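Local atomic coordinates of copper-containing nitrite reductase (PDB entry 6TFO), a protein that probably reduces nitrite to nitric oxide with electrons from cytochrome c, using copper centres in a homotrimer. Residues His271-Met276 / Gly300-Val305; Glu327-Asn332 / Pro361-Ser366. All blocks are in the same frame, centred on the assembly; numbering follows the deposited sequence.

Contact 1: residues His271-Met276 / Gly300-Val305; sequences HITNGM and GEIYTV. With CU (copper (II) ion), chain J.
Thr273, in the last turn of helix 268-274, faces Ile302 at the end of strand 293-302, their CA atoms 5.4 Å apart. The helix stops just beyond, where Gly275 takes a positive phi and the chain folds back in a Schellman motif before reaching Met276. On the other side the strand ends at Ile302 and Tyr303 carries on as loop.

The side chain of Thr273 does the bonding. With OG1 set anti to its own N (chi1 -178°), the hydroxyl meets the strand's backbone and gives its proton to Glu301 O at 2.6 Å. OG1 approaches at 131° to the C=O bond, 26° out of the carbonyl plane. The same OG1 accepts from a water at 2.8 Å, and that water in turn takes the N-H of Tyr303 at 2.6 Å, so one hydroxyl and one water tie up the end of the strand. The Tyr303 ring turns its edge to OG1, with CD1 3.5 Å from that oxygen, while its hydroxyl donates to Glu301 OE1 at 2.7 Å and is also hydrogen-bonded to Asn362 ND2. A phenylalanine at Tyr303 would probably keep the edge contact but leave Glu301 OE1 with one donor fewer and Asn362 ND2 without this partner.

The far side of the 271-276 segment serves copper. His271 ND1 binds the metal at 2.1 Å and Met276 SD at 2.5 Å; His222 and Cys263 complete the His-Cys-His-Met set of a type 1 centre. Strand 184-191 lies alongside: Trp189 meets the His271 ring and also touches Met276, and Tyr188 packs on Ile302. Strand 328-331 flanks 293-302, while Leu421 of a second subunit packs against Ile272.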
loop_
_atom_site.group_PDB
_atom_site.type_symbol
_atom_site.label_atom_id
_atom_site.label_comp_id
_atom_site.label_asym_id
_atom_site.label_seq_id
_atom_site.Cartn_x
_atom_site.Cartn_y
_atom_site.Cartn_z
ATOM N N HIS C 271 23.447 -25.760 -1.534
ATOM C CA HIS C 271 24.831 -26.251 -1.285
ATOM C C HIS C 271 25.785 -25.660 -2.332
ATOM O O HIS C 271 26.894 -25.263 -1.967
ATOM C CB HIS C 271 24.832 -27.779 -1.241
ATOM C CG HIS C 271 24.174 -28.312 -0.018
ATOM N ND1 HIS C 271 24.898 -28.760 1.063
ATOM C CD2 HIS C 271 22.875 -28.455 0.308
ATOM C CE1 HIS C 271 24.069 -29.155 2.009
ATOM N NE2 HIS C 271 22.826 -28.990 1.561
ATOM N N ILE C 272 25.341 -25.538 -3.581
ATOM C CA ILE C 272 26.203 -25.006 -4.674
ATOM C C ILE C 272 26.405 -23.499 -4.489
ATOM O O ILE C 272 27.587 -23.101 -4.377
ATOM C CB ILE C 272 25.677 -25.411 -6.062
ATOM C CG1 ILE C 272 25.880 -26.913 -6.294
ATOM C CG2 ILE C 272 26.332 -24.581 -7.161
ATOM C CD1 ILE C 272 25.133 -27.445 -7.499
ATOM N N THR C 273 25.339 -22.688 -4.399
ATOM C CA THR C 273 25.463 -21.206 -4.227
ATOM C C THR C 273 26.375 -20.881 -3.037
ATOM O O THR C 273 27.131 -19.882 -3.117
ATOM C CB THR C 273 24.110 -20.483 -4.096
ATOM O OG1 THR C 273 24.394 -19.086 -3.998
ATOM C CG2 THR C 273 23.287 -20.907 -2.903
ATOM N N ASN C 274 26.310 -21.689 -1.976
ATOM C CA ASN C 274 27.039 -21.443 -0.703
ATOM C C ASN C 274 28.532 -21.705 -0.880
ATOM O O ASN C 274 29.296 -21.190 -0.047
ATOM C CB ASN C 274 26.434 -22.255 0.442
ATOM C CG ASN C 274 25.212 -21.589 1.045
ATOM O OD1 ASN C 274 24.687 -22.066 2.042
ATOM N ND2 ASN C 274 24.742 -20.514 0.440
ATOM N N GLY C 275 28.917 -22.497 -1.892
ATOM C CA GLY C 275 30.299 -22.549 -2.413
ATOM C C GLY C 275 30.841 -23.953 -2.633
ATOM O O GLY C 275 32.080 -24.056 -2.838
ATOM N N MET C 276 29.983 -24.985 -2.630
ATOM C CA MET C 276 30.417 -26.408 -2.673
ATOM C C MET C 276 30.523 -26.858 -4.141
ATOM O O MET C 276 29.698 -27.677 -4.606
ATOM C CB MET C 276 29.487 -27.306 -1.845
ATOM C CG MET C 276 29.380 -26.845 -0.382
ATOM S SD MET C 276 28.732 -28.085 0.800
ATOM C CE MET C 276 30.211 -29.055 1.033
ATOM N N GLY C 300 30.437 -18.471 -9.856
ATOM C CA GLY C 300 29.160 -18.822 -9.218
ATOM C C GLY C 300 28.402 -17.592 -8.790
ATOM O O GLY C 300 28.940 -16.461 -8.923
ATOM N N GLU C 301 27.192 -17.824 -8.293
ATOM C CA GLU C 301 26.251 -16.763 -7.868
ATOM C C GLU C 301 25.931 -16.933 -6.373
ATOM O O GLU C 301 25.915 -18.065 -5.863
ATOM C CB GLU C 301 24.966 -16.796 -8.711
ATOM C CG GLU C 301 25.149 -17.075 -10.203
ATOM C CD GLU C 301 24.690 -18.442 -10.676
ATOM O OE1 GLU C 301 23.733 -18.998 -10.077
ATOM O OE2 GLU C 301 25.259 -18.947 -11.665
ATOM N N ILE C 302 25.663 -15.822 -5.698
ATOM C CA ILE C 302 25.154 -15.796 -4.303
ATOM C C ILE C 302 23.877 -14.940 -4.299
ATOM O O ILE C 302 23.841 -13.886 -4.973
ATOM C CB ILE C 302 26.269 -15.336 -3.331
ATOM C CG1 ILE C 302 27.328 -16.430 -3.172
ATOM C CG2 ILE C 302 25.695 -14.909 -1.988
ATOM C CD1 ILE C 302 28.483 -16.061 -2.279
ATOM N N TYR C 303 22.860 -15.437 -3.602
ATOM C CA TYR C 303 21.467 -14.923 -3.587
ATOM C C TYR C 303 21.186 -14.365 -2.187
ATOM O O TYR C 303 20.801 -15.122 -1.285
ATOM C CB TYR C 303 20.498 -16.051 -3.963
ATOM C CG TYR C 303 20.700 -16.622 -5.337
ATOM C CD1 TYR C 303 21.721 -17.527 -5.593
ATOM C CD2 TYR C 303 19.885 -16.245 -6.391
ATOM C CE1 TYR C 303 21.916 -18.060 -6.865
ATOM C CE2 TYR C 303 20.063 -16.768 -7.666
ATOM C CZ TYR C 303 21.083 -17.675 -7.909
ATOM O OH TYR C 303 21.279 -18.185 -9.162
ATOM N N THR C 304 21.416 -13.070 -1.994
ATOM C CA THR C 304 21.293 -12.408 -0.674
ATOM C C THR C 304 19.983 -11.631 -0.583
ATOM O O THR C 304 19.525 -11.093 -1.624
ATOM C CB THR C 304 22.489 -11.494 -0.398
ATOM O OG1 THR C 304 22.591 -10.538 -1.456
ATOM C CG2 THR C 304 23.781 -12.269 -0.267
ATOM N N VAL C 305 19.445 -11.559 0.640
ATOM C CA VAL C 305 18.263 -10.737 1.025
ATOM C C VAL C 305 18.516 -9.296 0.569
ATOM O O VAL C 305 17.647 -8.753 -0.123
ATOM C CB VAL C 305 17.986 -10.822 2.537
ATOM C CG1 VAL C 305 16.939 -9.808 2.988
ATOM C CG2 VAL C 305 17.577 -12.229 2.969
HETATM CU CU CU J . 26.809 -29.674 0.975
HETATM O O HOH W 1 22.745 -17.672 -2.276
#

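Contact 2: residues Glu327-Asn332 / Pro361-Ser366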
loop_
_atom_site.group_PDB
_atom_site.type_symbol
_atom_site.label_atom_id
_atom_site.label_comp_id
_atom_site.label_asym_id
_atom_site.label_seq_id
_atom_site.Cartn_x
_atom_site.Cartn_y
_atom_site.Cartn_z
ATOM N N GLU C 327 22.401 -11.671 -6.387
ATOM C CA GLU C 327 22.934 -10.319 -6.094
ATOM C C GLU C 327 24.426 -10.302 -6.392
ATOM O O GLU C 327 24.923 -9.255 -6.808
ATOM C CB GLU C 327 22.681 -9.948 -4.633
ATOM C CG GLU C 327 21.214 -9.680 -4.302
ATOM C CD GLU C 327 20.587 -8.560 -5.106
ATOM O OE1 GLU C 327 21.331 -7.626 -5.549
ATOM O OE2 GLU C 327 19.363 -8.654 -5.304
ATOM N N TYR C 328 25.099 -11.429 -6.159
ATOM C CA TYR C 328 26.564 -11.572 -6.350
ATOM C C TYR C 328 26.850 -12.589 -7.462
ATOM O O TYR C 328 26.288 -13.702 -7.442
ATOM C CB TYR C 328 27.234 -11.954 -5.031
ATOM C CG TYR C 328 27.142 -10.892 -3.962
ATOM C CD1 TYR C 328 25.992 -10.733 -3.202
ATOM C CD2 TYR C 328 28.219 -10.061 -3.701
ATOM C CE1 TYR C 328 25.912 -9.768 -2.214
ATOM C CE2 TYR C 328 28.158 -9.086 -2.718
ATOM C CZ TYR C 328 26.996 -8.934 -1.981
ATOM O OH TYR C 328 26.931 -7.991 -0.999
ATOM N N PHE C 329 27.669 -12.165 -8.433
ATOM C CA PHE C 329 28.333 -13.011 -9.457
ATOM C C PHE C 329 29.832 -12.996 -9.145
ATOM O O PHE C 329 30.425 -11.884 -9.219
ATOM C CB PHE C 329 28.063 -12.449 -10.851
ATOM C CG PHE C 329 26.727 -12.819 -11.427
ATOM C CD1 PHE C 329 26.540 -14.039 -12.050
ATOM C CD2 PHE C 329 25.650 -11.958 -11.328
ATOM C CE1 PHE C 329 25.305 -14.378 -12.586
ATOM C CE2 PHE C 329 24.417 -12.306 -11.856
ATOM C CZ PHE C 329 24.252 -13.511 -12.488
ATOM N N LEU C 330 30.416 -14.145 -8.802
ATOM C CA LEU C 330 31.789 -14.199 -8.228
ATOM C C LEU C 330 32.714 -15.182 -8.964
ATOM O O LEU C 330 32.275 -16.313 -9.316
ATOM C CB LEU C 330 31.683 -14.587 -6.751
ATOM C CG LEU C 330 30.727 -13.738 -5.918
ATOM C CD1 LEU C 330 30.462 -14.424 -4.591
ATOM C CD2 LEU C 330 31.269 -12.330 -5.727
ATOM N N PHE C 331 33.977 -14.769 -9.126
ATOM C CA PHE C 331 35.129 -15.670 -9.401
ATOM C C PHE C 331 35.759 -16.057 -8.065
ATOM O O PHE C 331 36.119 -15.157 -7.314
ATOM C CB PHE C 331 36.178 -15.000 -10.292
ATOM C CG PHE C 331 35.742 -14.720 -11.708
ATOM C CD1 PHE C 331 35.056 -15.672 -12.445
ATOM C CD2 PHE C 331 36.048 -13.513 -12.317
ATOM C CE1 PHE C 331 34.661 -15.410 -13.747
ATOM C CE2 PHE C 331 35.667 -13.256 -13.631
ATOM C CZ PHE C 331 34.962 -14.197 -14.335
ATOM N N ASN C 332 35.849 -17.360 -7.786
ATOM C CA ASN C 332 36.591 -17.937 -6.637
ATOM C C ASN C 332 36.099 -17.251 -5.359
ATOM O O ASN C 332 36.939 -16.823 -4.537
ATOM C CB ASN C 332 38.111 -17.818 -6.821
ATOM C CG ASN C 332 38.663 -18.619 -7.986
ATOM O OD1 ASN C 332 37.941 -18.988 -8.908
ATOM N ND2 ASN C 332 39.953 -18.894 -7.965
ATOM N N PRO C 361 24.756 -21.829 -9.068
ATOM C CA PRO C 361 24.100 -22.977 -9.697
ATOM C C PRO C 361 23.286 -22.776 -10.984
ATOM O O PRO C 361 22.828 -23.771 -11.498
ATOM C CB PRO C 361 23.069 -23.383 -8.635
ATOM C CG PRO C 361 22.682 -22.081 -8.003
ATOM C CD PRO C 361 24.009 -21.354 -7.895
ATOM N N ASN C 362 23.098 -21.545 -11.473
ATOM C CA ASN C 362 22.006 -21.299 -12.454
ATOM C C ASN C 362 22.477 -20.678 -13.771
ATOM O O ASN C 362 21.842 -21.026 -14.774
ATOM C CB ASN C 362 20.905 -20.474 -11.807
ATOM C CG ASN C 362 20.151 -21.305 -10.797
ATOM O OD1 ASN C 362 19.782 -22.430 -11.089
ATOM N ND2 ASN C 362 19.913 -20.759 -9.621
ATOM N N PHE C 363 23.508 -19.819 -13.781
ATOM C CA PHE C 363 23.839 -18.941 -14.929
ATOM C C PHE C 363 25.018 -19.480 -15.770
ATOM O O PHE C 363 26.077 -19.872 -15.207
ATOM C CB PHE C 363 24.126 -17.533 -14.415
ATOM C CG PHE C 363 22.885 -16.774 -14.051
ATOM C CD1 PHE C 363 22.238 -17.013 -12.854
ATOM C CD2 PHE C 363 22.334 -15.861 -14.931
ATOM C CE1 PHE C 363 21.073 -16.340 -12.542
ATOM C CE2 PHE C 363 21.166 -15.193 -14.614
ATOM C CZ PHE C 363 20.547 -15.425 -13.419
ATOM N N THR C 364 24.853 -19.417 -17.099
ATOM C CA THR C 364 25.870 -19.722 -18.143
ATOM C C THR C 364 26.801 -18.516 -18.302
ATOM O O THR C 364 26.312 -17.399 -18.522
ATOM C CB THR C 364 25.172 -20.093 -19.457
ATOM O OG1 THR C 364 24.436 -21.299 -19.225
ATOM C CG2 THR C 364 26.123 -20.333 -20.606
ATOM N N SER C 365 28.107 -18.728 -18.188
ATOM C CA SER C 365 29.123 -17.655 -18.322
ATOM C C SER C 365 29.516 -17.497 -19.793
ATOM O O SER C 365 29.695 -18.514 -20.475
ATOM C CB SER C 365 30.320 -17.939 -17.480
ATOM O OG SER C 365 31.245 -16.873 -17.578
ATOM N N SER C 366 29.595 -16.265 -20.272
ATOM C CA SER C 366 30.177 -15.920 -21.586
ATOM C C SER C 366 31.646 -15.545 -21.347
ATOM O O SER C 366 31.974 -14.340 -21.370
ATOM C CB SER C 366 29.355 -14.842 -22.249
ATOM O OG SER C 366 28.010 -15.301 -22.410
#
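Phe329 and Phe363 carry this contact, and the segment that brings in Phe329 starts two residues earlier with an irregularity. Glu327 and Tyr328 both sit opposite Ile302, a classic beta bulge at the start of strand 328-331; the carboxylate of Glu327 forms a salt bridge with Lys320.

Phe329 comes next and points its side chain at the other segment. Its ring arrives edge first, CE1 and CZ leading, over one face of the Phe363 ring. This is a T-shaped stack, with centroids 5.1 Å apart and planes at 86°. CZ stands 3.8 Å above the plane, over the centre of the Phe363 ring, while CE1 lies 3.7 Å from Phe363 CG and also meets Phe363 CB, which lies in the plane of the Phe329 ring. In Phe363, chi1 of -77° sets the ring on this side, and chi2 of 79° turns its face to Phe329. Arg423 also touches the Phe363 side chain.

Leu330 faces away from this pair and packs on Ile302. Phe331 returns to the side of Phe329, against Phe356 and Leu416. At Asn332 the strand is over: the backbone takes left-handed helical angles, and the side chain accepts from Met298 N and donates to Arg150 O.

The 361-366 segment, entered through a cis peptide before Pro361, passes from strand 351-360 in one sheet to strand 365-370 in the other, as in the cupredoxin beta-sandwich of this family. The aromatic pair joins edge strand 328-331 to that connection.

Contact 1 holds strand 293-302 and contact 2 its neighbour 328-331 in the same sheet: Gly300 O lies 2.7 Å from Leu330 N and Ile302 N 2.8 Å from Tyr328 O, probable hydrogen bonds. Contact 1 is wholly buried and polar, a hydroxyl, a carbonyl and a water joining a copper-bearing helix end to this sheet. Contact 2 is apolar, one ring edge on another face, and Phe363 remains partly exposed. Glu301 bridges them: from contact 1 its carboxylate takes the backbone N-H groups of Asn362 and Phe363 in contact 2. A second subunit reaches both contacts, and in contact 2 its Leu421 packs on Asn362.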